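Local coordinates for Sso-CP2 metallo-carboxypetidase (Sulfolobus solfataricus, PDB 4MMO), which probably hydrolyses peptides from their carboxyl end as a zinc-dependent carboxypeptidase of the M20 family, at residues A[243-248]-A[276-281]; A[181-186]-A[319-324]; A[146-151]-A[383-388]; A[349-354]-A[358-363]. All coordinates share one frame; numbering follows the deposited sequence.

Contact 1. Residues A[243-248]-A[276-281]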
loop_
_atom_site.group_PDB
_atom_site.type_symbol
_atom_site.label_atom_id
_atom_site.label_comp_id
_atom_site.label_asym_id
_atom_site.label_seq_id
_atom_site.Cartn_x
_atom_site.Cartn_y
_atom_site.Cartn_z
ATOM N N GLU A 243 -20.168 25.869 23.416
ATOM C CA GLU A 243 -20.460 27.189 22.872
ATOM C C GLU A 243 -19.481 27.558 21.759
ATOM O O GLU A 243 -19.889 28.017 20.693
ATOM C CB GLU A 243 -20.402 28.241 23.982
ATOM N N LEU A 244 -18.190 27.354 22.009
ATOM C CA LEU A 244 -17.161 27.697 21.032
ATOM C C LEU A 244 -17.333 26.896 19.747
ATOM O O LEU A 244 -17.121 27.414 18.648
ATOM C CB LEU A 244 -15.765 27.470 21.620
ATOM C CG LEU A 244 -15.402 28.347 22.825
ATOM C CD1 LEU A 244 -14.064 27.928 23.412
ATOM C CD2 LEU A 244 -15.370 29.821 22.446
ATOM N N ILE A 245 -17.732 25.636 19.881
ATOM C CA ILE A 245 -17.960 24.789 18.716
ATOM C C ILE A 245 -19.118 25.339 17.890
ATOM O O ILE A 245 -19.100 25.277 16.657
ATOM C CB ILE A 245 -18.235 23.328 19.131
ATOM C CG1 ILE A 245 -16.957 22.707 19.703
ATOM C CG2 ILE A 245 -18.725 22.501 17.941
ATOM C CD1 ILE A 245 -17.158 21.359 20.353
ATOM N N LYS A 246 -20.119 25.885 18.575
ATOM C CA LYS A 246 -21.279 26.472 17.910
ATOM C C LYS A 246 -20.888 27.712 17.109
ATOM O O LYS A 246 -21.459 27.984 16.056
ATOM C CB LYS A 246 -22.352 26.834 18.938
ATOM N N LYS A 247 -19.907 28.455 17.611
ATOM C CA LYS A 247 -19.455 29.678 16.954
ATOM C C LYS A 247 -18.428 29.406 15.856
ATOM O O LYS A 247 -18.164 30.274 15.026
ATOM C CB LYS A 247 -18.849 30.636 17.981
ATOM C CG LYS A 247 -19.826 31.125 19.037
ATOM C CD LYS A 247 -19.110 31.937 20.105
ATOM C CE LYS A 247 -19.983 32.158 21.329
ATOM N NZ LYS A 247 -19.293 31.733 22.580
ATOM N N TYR A 248 -17.841 28.213 15.856
ATOM C CA TYR A 248 -16.810 27.884 14.874
ATOM C C TYR A 248 -17.380 28.025 13.470
ATOM O O TYR A 248 -18.327 27.332 13.101
ATOM C CB TYR A 248 -16.262 26.473 15.100
ATOM C CG TYR A 248 -15.035 26.151 14.271
ATOM C CD1 TYR A 248 -13.988 27.056 14.161
ATOM C CD2 TYR A 248 -14.919 24.936 13.608
ATOM C CE1 TYR A 248 -12.866 26.765 13.405
ATOM C CE2 TYR A 248 -13.799 24.636 12.851
ATOM C CZ TYR A 248 -12.776 25.554 12.755
ATOM O OH TYR A 248 -11.661 25.262 12.006
ATOM N N LEU A 276 -14.863 17.285 13.568
ATOM C CA LEU A 276 -13.476 17.663 13.349
ATOM C C LEU A 276 -12.734 17.912 14.662
ATOM O O LEU A 276 -11.598 17.469 14.833
ATOM C CB LEU A 276 -13.430 18.920 12.478
ATOM C CG LEU A 276 -12.067 19.389 11.976
ATOM C CD1 LEU A 276 -11.363 18.299 11.177
ATOM C CD2 LEU A 276 -12.242 20.640 11.134
ATOM N N LEU A 277 -13.385 18.612 15.587
ATOM C CA LEU A 277 -12.729 19.056 16.814
ATOM C C LEU A 277 -12.921 18.121 18.017
ATOM O O LEU A 277 -12.117 18.155 18.951
ATOM C CB LEU A 277 -13.218 20.461 17.184
ATOM C CG LEU A 277 -13.015 21.568 16.144
ATOM C CD1 LEU A 277 -13.428 22.914 16.730
ATOM C CD2 LEU A 277 -11.574 21.623 15.649
ATOM N N THR A 278 -13.959 17.286 17.985
ATOM C CA THR A 278 -14.387 16.531 19.172
ATOM C C THR A 278 -14.229 15.006 19.062
ATOM O O THR A 278 -14.125 14.326 20.082
ATOM C CB THR A 278 -15.870 16.876 19.528
ATOM O OG1 THR A 278 -15.971 18.275 19.820
ATOM C CG2 THR A 278 -16.372 16.086 20.730
ATOM N N TYR A 279 -14.204 14.464 17.847
ATOM C CA TYR A 279 -14.170 13.007 17.681
ATOM C C TYR A 279 -12.748 12.436 17.710
ATOM O O TYR A 279 -11.872 12.901 16.974
ATOM C CB TYR A 279 -14.823 12.582 16.362
ATOM C CG TYR A 279 -16.306 12.860 16.239
ATOM C CD1 TYR A 279 -17.022 13.452 17.271
ATOM C CD2 TYR A 279 -16.991 12.520 15.079
ATOM C CE1 TYR A 279 -18.379 13.702 17.145
ATOM C CE2 TYR A 279 -18.337 12.767 14.943
ATOM C CZ TYR A 279 -19.029 13.357 15.977
ATOM O OH TYR A 279 -20.375 13.599 15.837
ATOM N N PRO A 280 -12.514 11.411 18.548
ATOM C CA PRO A 280 -11.249 10.685 18.417
ATOM C C PRO A 280 -11.294 9.789 17.179
ATOM O O PRO A 280 -12.391 9.509 16.702
ATOM C CB PRO A 280 -11.194 9.848 19.695
ATOM C CG PRO A 280 -12.622 9.622 20.051
ATOM C CD PRO A 280 -13.348 10.874 19.640
ATOM N N THR A 281 -10.145 9.358 16.665
ATOM C CA THR A 281 -10.120 8.575 15.430
ATOM C C THR A 281 -9.261 7.325 15.520
ATOM O O THR A 281 -8.403 7.202 16.392
ATOM C CB THR A 281 -9.570 9.400 14.252
ATOM O OG1 THR A 281 -8.177 9.672 14.461
ATOM C CG2 THR A 281 -10.336 10.707 14.107
#
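I245 and Y248, near the end of helix 239-247, reach across to T278 and L277 at the end of helix 269-278. The I245 chain is extended, with CG1 lying beside its own backbone N (chi1 -69°), and presents CD1 as its leading atom. CD1 meets T278 OG1 at 3.3 Å, a close carbon-oxygen packing contact in which the two side chains run at about a right angle. Three residues on, just past the helix end, the Y248 side chain has CG anti to the backbone N (chi1 -170°). This turns one ring face to L277, whose CD1 methyl lies over that face 4.0 Å from Y248 CD2. The meeting is apolar, between a slanting leucine branch and the ring. I245 and Y248 also both touch A273, one helical turn before L277, while L277 and Y248 share I374 of strand 372-374. The L277 carbonyl oxygen takes a hydrogen bond from N376 ND2, and L276 packs on S199 of the second subunit. This is plain packing at the ends of two of the helices that the chain inserts between strands 196-197 and 283-290, within the sequence range of the M20 dimerisation family.

Contact 2. Residues A[181-186]-A[319-324]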
loop_
_atom_site.group_PDB
_atom_site.type_symbol
_atom_site.label_atom_id
_atom_site.label_comp_id
_atom_site.label_asym_id
_atom_site.label_seq_id
_atom_site.Cartn_x
_atom_site.Cartn_y
_atom_site.Cartn_z
ATOM N N GLY A 181 -4.651 14.416 21.009
ATOM C CA GLY A 181 -3.500 13.574 21.265
ATOM C C GLY A 181 -3.189 12.733 20.046
ATOM O O GLY A 181 -3.860 12.852 19.020
ATOM N N LEU A 182 -2.184 11.870 20.156
ATOM C CA LEU A 182 -1.752 11.084 19.013
ATOM C C LEU A 182 -1.065 9.781 19.398
ATOM O O LEU A 182 -0.329 9.717 20.380
ATOM C CB LEU A 182 -0.816 11.919 18.138
ATOM C CG LEU A 182 -0.402 11.310 16.798
ATOM C CD1 LEU A 182 -1.610 10.960 15.944
ATOM C CD2 LEU A 182 0.493 12.286 16.063
ATOM N N LEU A 183 -1.318 8.749 18.598
ATOM C CA LEU A 183 -0.644 7.464 18.718
ATOM C C LEU A 183 -0.420 6.887 17.322
ATOM O O LEU A 183 -1.377 6.496 16.657
ATOM C CB LEU A 183 -1.489 6.492 19.550
ATOM C CG LEU A 183 -0.926 5.072 19.690
ATOM C CD1 LEU A 183 0.358 5.082 20.505
ATOM C CD2 LEU A 183 -1.946 4.127 20.308
ATOM N N TYR A 184 0.836 6.858 16.875
ATOM C CA TYR A 184 1.193 6.187 15.628
ATOM C C TYR A 184 1.476 4.722 15.914
ATOM O O TYR A 184 2.153 4.395 16.887
ATOM C CB TYR A 184 2.444 6.795 14.987
ATOM C CG TYR A 184 2.264 8.159 14.370
ATOM C CD1 TYR A 184 1.350 8.365 13.346
ATOM C CD2 TYR A 184 3.036 9.238 14.790
ATOM C CE1 TYR A 184 1.191 9.612 12.772
ATOM C CE2 TYR A 184 2.888 10.490 14.218
ATOM C CZ TYR A 184 1.966 10.670 13.208
ATOM O OH TYR A 184 1.815 11.915 12.641
ATOM N N VAL A 185 0.972 3.846 15.054
ATOM C CA VAL A 185 1.203 2.417 15.198
ATOM C C VAL A 185 1.451 1.781 13.840
ATOM O O VAL A 185 0.806 2.134 12.850
ATOM C CB VAL A 185 0.009 1.725 15.878
ATOM C CG1 VAL A 185 0.143 0.204 15.823
ATOM C CG2 VAL A 185 -0.111 2.190 17.317
ATOM N N GLU A 186 2.396 0.848 13.803
ATOM C CA GLU A 186 2.627 0.037 12.617
ATOM C C GLU A 186 2.428 -1.430 12.951
ATOM O O GLU A 186 3.006 -1.938 13.911
ATOM C CB GLU A 186 4.031 0.253 12.070
ATOM C CG GLU A 186 4.355 -0.683 10.916
ATOM C CD GLU A 186 5.524 -0.209 10.082
ATOM O OE1 GLU A 186 6.513 0.288 10.664
ATOM O OE2 GLU A 186 5.448 -0.328 8.842
ATOM N N TYR A 319 -0.636 6.083 25.911
ATOM C CA TYR A 319 -0.023 4.857 26.404
ATOM C C TYR A 319 -1.094 3.856 26.838
ATOM O O TYR A 319 -0.929 2.651 26.678
ATOM C CB TYR A 319 0.947 5.161 27.548
ATOM C CG TYR A 319 2.139 5.979 27.105
ATOM C CD1 TYR A 319 3.227 5.373 26.495
ATOM C CD2 TYR A 319 2.173 7.356 27.288
ATOM C CE1 TYR A 319 4.316 6.110 26.081
ATOM C CE2 TYR A 319 3.265 8.105 26.873
ATOM C CZ TYR A 319 4.333 7.472 26.269
ATOM O OH TYR A 319 5.428 8.196 25.854
ATOM N N LYS A 320 -2.204 4.354 27.365
ATOM C CA LYS A 320 -3.309 3.478 27.726
ATOM C C LYS A 320 -4.007 2.933 26.475
ATOM O O LYS A 320 -4.335 1.749 26.406
ATOM C CB LYS A 320 -4.307 4.218 28.607
ATOM C CG LYS A 320 -5.448 3.351 29.097
ATOM C CD LYS A 320 -6.227 4.041 30.203
ATOM C CE LYS A 320 -7.353 3.162 30.717
ATOM N NZ LYS A 320 -8.090 3.805 31.841
ATOM N N VAL A 321 -4.230 3.797 25.489
ATOM C CA VAL A 321 -4.906 3.391 24.263
ATOM C C VAL A 321 -4.092 2.306 23.569
ATOM O O VAL A 321 -4.650 1.371 22.999
ATOM C CB VAL A 321 -5.126 4.592 23.315
ATOM C CG1 VAL A 321 -5.615 4.133 21.943
ATOM C CG2 VAL A 321 -6.125 5.562 23.927
ATOM N N PHE A 322 -2.771 2.432 23.640
ATOM C CA PHE A 322 -1.872 1.438 23.072
ATOM C C PHE A 322 -2.085 0.082 23.732
ATOM O O PHE A 322 -2.051 -0.951 23.069
ATOM C CB PHE A 322 -0.418 1.883 23.246
ATOM C CG PHE A 322 0.576 1.024 22.512
ATOM C CD1 PHE A 322 0.393 0.712 21.174
ATOM C CD2 PHE A 322 1.708 0.549 23.155
ATOM C CE1 PHE A 322 1.312 -0.071 20.494
ATOM C CE2 PHE A 322 2.632 -0.231 22.479
ATOM C CZ PHE A 322 2.434 -0.540 21.147
ATOM N N GLU A 323 -2.311 0.086 25.042
ATOM C CA GLU A 323 -2.530 -1.159 25.772
ATOM C C GLU A 323 -3.888 -1.756 25.412
ATOM O O GLU A 323 -4.017 -2.972 25.257
ATOM C CB GLU A 323 -2.432 -0.929 27.288
ATOM C CG GLU A 323 -2.639 -2.186 28.124
ATOM C CD GLU A 323 -1.684 -3.313 27.754
ATOM O OE1 GLU A 323 -0.512 -3.027 27.425
ATOM O OE2 GLU A 323 -2.109 -4.488 27.791
ATOM N N LEU A 324 -4.899 -0.900 25.286
ATOM C CA LEU A 324 -6.230 -1.347 24.888
ATOM C C LEU A 324 -6.192 -1.938 23.482
ATOM O O LEU A 324 -6.811 -2.967 23.211
ATOM C CB LEU A 324 -7.226 -0.187 24.933
ATOM C CG LEU A 324 -7.544 0.409 26.305
ATOM C CD1 LEU A 324 -8.565 1.525 26.160
ATOM C CD2 LEU A 324 -8.055 -0.651 27.271
#
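L183 and V185 are the bumps that strand 181-186 offers to helix 319-324, and V321 and F322 shape the hollow. L183 CD2 pushes in deepest: it reaches the helix backbone, 3.8 Å from F322 N, and settles between V321 CG1 at 4.0 Å and F322 CB, also at 4.0 Å. With CG anti to the backbone N (chi1 177°), the leucine extends outward from the strand and delivers that methyl to the helix. Two residues along, V185 CG2 comes up to the F322 ring, 4.2 Å from F322 CE1 and equally near F322 CD1. L183 CD2 and V185 CG2 both approach the ring obliquely from the strand. The axes are 9.0 Å apart and inclined by 41°, close enough for one layer of side chains to fill the gap. L183 also touches F343 and F322 touches A340, both of strand 337-348, while V321 packs on F230 of a loop. Helix 318-331 therefore covers one face of the antiparallel sheet in which strand 178-190 runs between strands 299-312 and 337-348; Y184 points to the other face, where it packs on S296 of the second subunit.

Contact 3. Residues A[146-151]-A[383-388]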
loop_
_atom_site.group_PDB
_atom_site.type_symbol
_atom_site.label_atom_id
_atom_site.label_comp_id
_atom_site.label_asym_id
_atom_site.label_seq_id
_atom_site.Cartn_x
_atom_site.Cartn_y
_atom_site.Cartn_z
ATOM N N ASP A 146 12.093 13.929 26.993
ATOM C CA ASP A 146 13.275 13.583 27.776
ATOM C C ASP A 146 14.047 14.835 28.162
ATOM O O ASP A 146 14.557 14.945 29.276
ATOM C CB ASP A 146 14.188 12.633 26.994
ATOM C CG ASP A 146 13.596 11.246 26.837
ATOM O OD1 ASP A 146 12.799 10.833 27.704
ATOM O OD2 ASP A 146 13.934 10.563 25.847
ATOM N N TYR A 147 14.131 15.785 27.239
ATOM C CA TYR A 147 14.801 17.042 27.527
ATOM C C TYR A 147 14.037 17.862 28.572
ATOM O O TYR A 147 14.636 18.450 29.472
ATOM C CB TYR A 147 14.973 17.865 26.254
ATOM C CG TYR A 147 15.291 19.306 26.545
ATOM C CD1 TYR A 147 16.565 19.690 26.936
ATOM C CD2 TYR A 147 14.314 20.281 26.447
ATOM C CE1 TYR A 147 16.855 21.009 27.215
ATOM C CE2 TYR A 147 14.596 21.599 26.723
ATOM C CZ TYR A 147 15.867 21.960 27.107
ATOM O OH TYR A 147 16.151 23.275 27.382
ATOM N N ILE A 148 12.715 17.899 28.453
ATOM C CA ILE A 148 11.902 18.710 29.355
ATOM C C ILE A 148 11.910 18.139 30.769
ATOM O O ILE A 148 11.980 18.887 31.744
ATOM C CB ILE A 148 10.450 18.845 28.839
ATOM C CG1 ILE A 148 10.427 19.742 27.600
ATOM C CG2 ILE A 148 9.527 19.423 29.922
ATOM C CD1 ILE A 148 9.081 19.824 26.907
ATOM N N GLU A 149 11.849 16.817 30.881
ATOM C CA GLU A 149 11.780 16.177 32.192
ATOM C C GLU A 149 13.051 16.391 33.014
ATOM O O GLU A 149 13.022 16.283 34.238
ATOM C CB GLU A 149 11.496 14.679 32.050
ATOM C CG GLU A 149 10.153 14.349 31.403
ATOM C CD GLU A 149 8.964 14.577 32.326
ATOM O OE1 GLU A 149 9.111 15.274 33.353
ATOM O OE2 GLU A 149 7.875 14.049 32.023
ATOM N N LYS A 150 14.160 16.697 32.344
ATOM C CA LYS A 150 15.430 16.926 33.036
ATOM C C LYS A 150 15.668 18.417 33.306
ATOM O O LYS A 150 16.625 18.782 33.988
ATOM C CB LYS A 150 16.595 16.336 32.230
ATOM C CG LYS A 150 17.272 17.318 31.284
ATOM C CD LYS A 150 18.278 16.633 30.367
ATOM C CE LYS A 150 19.190 17.645 29.683
ATOM N NZ LYS A 150 20.133 18.289 30.641
ATOM N N ASN A 151 14.788 19.268 32.781
ATOM C CA ASN A 151 14.947 20.716 32.891
ATOM C C ASN A 151 13.682 21.411 33.383
ATOM O O ASN A 151 13.427 22.564 33.035
ATOM C CB ASN A 151 15.363 21.295 31.535
ATOM C CG ASN A 151 16.727 20.801 31.084
ATOM O OD1 ASN A 151 16.846 20.078 30.094
ATOM N ND2 ASN A 151 17.762 21.193 31.810
ATOM N N MET A 383 1.792 20.286 23.048
ATOM C CA MET A 383 1.228 21.102 24.116
ATOM C C MET A 383 1.103 20.294 25.402
ATOM O O MET A 383 1.294 20.820 26.500
ATOM C CB MET A 383 -0.146 21.612 23.689
ATOM C CG MET A 383 -0.733 22.703 24.560
ATOM S SD MET A 383 -2.132 23.481 23.723
ATOM C CE MET A 383 -2.755 24.561 25.005
ATOM N N GLY A 384 0.795 19.009 25.254
ATOM C CA GLY A 384 0.626 18.113 26.386
ATOM C C GLY A 384 1.814 18.070 27.324
ATOM O O GLY A 384 1.645 17.969 28.536
ATOM N N LEU A 385 3.020 18.149 26.772
ATOM C CA LEU A 385 4.223 18.113 27.593
ATOM C C LEU A 385 4.294 19.330 28.502
ATOM O O LEU A 385 4.639 19.220 29.677
ATOM C CB LEU A 385 5.473 18.057 26.712
ATOM C CG LEU A 385 5.558 16.871 25.756
ATOM C CD1 LEU A 385 6.876 16.915 25.001
ATOM C CD2 LEU A 385 5.396 15.546 26.501
ATOM N N PHE A 386 3.964 20.493 27.956
ATOM C CA PHE A 386 4.080 21.732 28.704
ATOM C C PHE A 386 3.004 21.818 29.783
ATOM O O PHE A 386 3.264 22.261 30.899
ATOM C CB PHE A 386 4.020 22.926 27.750
ATOM C CG PHE A 386 5.178 22.982 26.798
ATOM C CD1 PHE A 386 6.396 23.503 27.202
ATOM C CD2 PHE A 386 5.060 22.494 25.509
ATOM C CE1 PHE A 386 7.471 23.547 26.337
ATOM C CE2 PHE A 386 6.133 22.538 24.634
ATOM C CZ PHE A 386 7.340 23.063 25.049
ATOM N N VAL A 387 1.803 21.359 29.459
ATOM C CA VAL A 387 0.695 21.409 30.403
ATOM C C VAL A 387 0.826 20.348 31.496
ATOM O O VAL A 387 0.652 20.644 32.673
ATOM C CB VAL A 387 -0.653 21.241 29.678
ATOM C CG1 VAL A 387 -1.808 21.188 30.673
ATOM C CG2 VAL A 387 -0.858 22.377 28.694
ATOM N N TYR A 388 1.141 19.115 31.110
ATOM C CA TYR A 388 1.116 17.998 32.053
ATOM C C TYR A 388 2.453 17.746 32.737
ATOM O O TYR A 388 2.491 17.461 33.934
ATOM C CB TYR A 388 0.641 16.724 31.350
ATOM C CG TYR A 388 -0.780 16.826 30.844
ATOM C CD1 TYR A 388 -1.797 17.294 31.666
ATOM C CD2 TYR A 388 -1.100 16.474 29.544
ATOM C CE1 TYR A 388 -3.095 17.398 31.210
ATOM C CE2 TYR A 388 -2.400 16.575 29.076
ATOM C CZ TYR A 388 -3.390 17.038 29.912
ATOM O OH TYR A 388 -4.683 17.141 29.452
#
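M383 O receives two backbone N-H groups, V387 N at 3.1 Å and, more weakly, F386 N, and the turn they form carries L385 and F386 up to I148. The helix continues with Y388 N bonded to G384 O at 2.9 Å, and on the partner side I148 O accepts N151 N at 3.0 Å. Between the helices the meeting is apolar and rests on one methyl group. I148 is extended, its CG1 set beside the backbone N (chi1 -71°) and its CD1 at the far end. That CD1 lies 4.0 Å from L385 CB and, at nearly the same distance, from L385 CD1. It also stands over one face of the F386 ring, displaced toward the rim, with F386 CE1 4.1 Å away. The isoleucine chain runs at about a right angle to the phenylalanine side chain. F386 starts out from its backbone away from I148 and bends back, so that only the far part of the ring approaches. All three residues are buried, and the F386 side chain is about 9 Å from that of E163, a zinc ligand. Around them, F386 meets the Y69 ring of strand 65-71 obliquely and touches L132 of strand 128-134, I148 packs on L390, and M383 and V387 rest on A395 of strand 395-396; helices 144-149 and 383-389 thus pack together beside the six-stranded mixed sheet.

Contact 4. Residues A[349-354]-A[358-363]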
loop_
_atom_site.group_PDB
_atom_site.type_symbol
_atom_site.label_atom_id
_atom_site.label_comp_id
_atom_site.label_asym_id
_atom_site.label_seq_id
_atom_site.Cartn_x
_atom_site.Cartn_y
_atom_site.Cartn_z
ATOM N N THR A 349 -7.406 23.863 27.491
ATOM C CA THR A 349 -7.190 24.819 28.569
ATOM C C THR A 349 -8.290 25.872 28.585
ATOM O O THR A 349 -9.099 25.960 27.661
ATOM C CB THR A 349 -5.821 25.513 28.441
ATOM O OG1 THR A 349 -5.803 26.332 27.268
ATOM C CG2 THR A 349 -4.707 24.480 28.362
ATOM N N SER A 350 -8.302 26.677 29.640
ATOM C CA SER A 350 -9.372 27.639 29.863
ATOM C C SER A 350 -9.263 28.881 28.984
ATOM O O SER A 350 -8.175 29.403 28.744
ATOM C CB SER A 350 -9.392 28.066 31.330
ATOM O OG SER A 350 -10.175 29.234 31.495
ATOM N N VAL A 351 -10.412 29.360 28.524
ATOM C CA VAL A 351 -10.486 30.609 27.781
ATOM C C VAL A 351 -10.286 31.802 28.722
ATOM O O VAL A 351 -10.064 32.927 28.277
ATOM C CB VAL A 351 -11.849 30.729 27.049
ATOM C CG1 VAL A 351 -12.992 30.940 28.051
ATOM C CG2 VAL A 351 -11.818 31.840 26.003
ATOM N N ASN A 352 -10.340 31.544 30.026
ATOM C CA ASN A 352 -10.353 32.616 31.024
ATOM C C ASN A 352 -8.989 32.974 31.586
ATOM O O ASN A 352 -8.877 33.887 32.404
ATOM C CB ASN A 352 -11.285 32.246 32.178
ATOM C CG ASN A 352 -12.723 32.143 31.740
ATOM O OD1 ASN A 352 -13.211 32.989 30.986
ATOM N ND2 ASN A 352 -13.408 31.095 32.189
ATOM N N SER A 353 -7.953 32.262 31.162
ATOM C CA SER A 353 -6.612 32.572 31.632
ATOM C C SER A 353 -6.225 33.937 31.089
ATOM O O SER A 353 -6.734 34.370 30.053
ATOM C CB SER A 353 -5.609 31.511 31.170
ATOM O OG SER A 353 -5.293 31.676 29.800
ATOM N N THR A 354 -5.325 34.616 31.786
ATOM C CA THR A 354 -4.878 35.929 31.344
ATOM C C THR A 354 -4.100 35.854 30.027
ATOM O O THR A 354 -4.195 36.762 29.194
ATOM C CB THR A 354 -4.010 36.609 32.411
ATOM O OG1 THR A 354 -2.979 35.710 32.828
ATOM C CG2 THR A 354 -4.856 36.994 33.618
ATOM N N ALA A 358 -5.137 38.157 27.068
ATOM C CA ALA A 358 -4.167 39.052 26.439
ATOM C C ALA A 358 -4.048 38.768 24.943
ATOM O O ALA A 358 -3.845 39.674 24.137
ATOM C CB ALA A 358 -2.813 38.911 27.110
ATOM N N MET A 359 -4.189 37.501 24.577
ATOM C CA MET A 359 -4.059 37.089 23.187
ATOM C C MET A 359 -5.288 37.505 22.363
ATOM O O MET A 359 -5.159 38.023 21.256
ATOM C CB MET A 359 -3.858 35.574 23.132
ATOM C CG MET A 359 -3.234 35.066 21.862
ATOM S SD MET A 359 -1.532 35.611 21.571
ATOM C CE MET A 359 -0.625 34.612 22.745
ATOM N N ILE A 360 -6.478 37.284 22.912
ATOM C CA ILE A 360 -7.716 37.710 22.260
ATOM C C ILE A 360 -7.762 39.225 22.037
ATOM O O ILE A 360 -8.133 39.694 20.962
ATOM C CB ILE A 360 -8.954 37.281 23.078
ATOM C CG1 ILE A 360 -9.133 35.765 22.979
ATOM C CG2 ILE A 360 -10.225 37.999 22.581
ATOM C CD1 ILE A 360 -10.253 35.202 23.839
ATOM N N GLU A 361 -7.389 39.990 23.055
ATOM C CA GLU A 361 -7.510 41.441 22.988
ATOM C C GLU A 361 -6.481 42.032 22.022
ATOM O O GLU A 361 -6.799 42.923 21.230
ATOM C CB GLU A 361 -7.372 42.052 24.388
ATOM C CG GLU A 361 -7.546 43.573 24.438
ATOM C CD GLU A 361 -7.362 44.154 25.836
ATOM O OE1 GLU A 361 -6.815 45.273 25.945
ATOM O OE2 GLU A 361 -7.759 43.500 26.826
ATOM N N SER A 362 -5.253 41.527 22.074
ATOM C CA SER A 362 -4.205 41.993 21.168
ATOM C C SER A 362 -4.548 41.678 19.715
ATOM O O SER A 362 -4.328 42.501 18.824
ATOM C CB SER A 362 -2.852 41.371 21.531
ATOM O OG SER A 362 -2.923 39.958 21.546
ATOM N N ALA A 363 -5.092 40.489 19.476
ATOM C CA ALA A 363 -5.439 40.081 18.115
ATOM C C ALA A 363 -6.501 41.021 17.561
ATOM O O ALA A 363 -6.460 41.431 16.403
ATOM C CB ALA A 363 -5.944 38.648 18.109
#
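The start of helix 354-367, just after its N-cap S353, brings T354 and A358 together in a first-turn i to i+4 bond. A358 N donates to T354 O at 2.7 Å, with an N-H...O angle of 173°. This short, nearly straight bond meets the carbonyl at 159°, its donor tilted 21° from the carbonyl plane. The A358 methyl comes close to the same acceptor, with A358 CB 3.3 Å from T354 O. About two turns beyond the cap, the aliphatic end of I360 reaches back toward the loop. Its CD1 approaches V351 CG2 at 4.3 Å, a light methyl-to-methyl contact. V351 can present that branch because CG2 stands anti to the backbone N while CG1 sits between the backbone N and the carbonyl carbon. The loop itself is held in shape before the helix begins: S350 OG accepts N352 N at 2.7 Å, an ST turn. S353 OG caps the helix by accepting the backbone N-H of V356. T349 OG1 lies within hydrogen-bonding reach of the carbonyl oxygens of A395 and L177, which must share its single proton. Beyond the contact M359 packs on F430 of helix 417-433, and T354 touches Y434. V351 and I360 touch lightly across the junction, and a serine side chain accepting the N-H three residues on is the classic helix N-cap, here where the chain passes from strand 337-348 into helix 354-367.

Contact 3 joins the most distant parts of the chain and encloses the other three: contact 2 closes within its loop, contact 1 lies inside contact 2, and contact 4 follows both. Contacts 1 and 2 fall in the dimerisation range, their centres 22 Å apart. Contact 4 is joined to contact 3 by packing of M383 CE on T349 CG2 at 3.9 Å, although their centres lie 22 Å apart. Contacts 1 and 4 come within about 5 Å at their nearest atoms without touching. Strand 337-348 neighbours the strand of contact 2, is touched by side chains of segment 383-388 and leads into contact 4, so it appears to lead from the antiparallel sheet toward the zinc-bearing part.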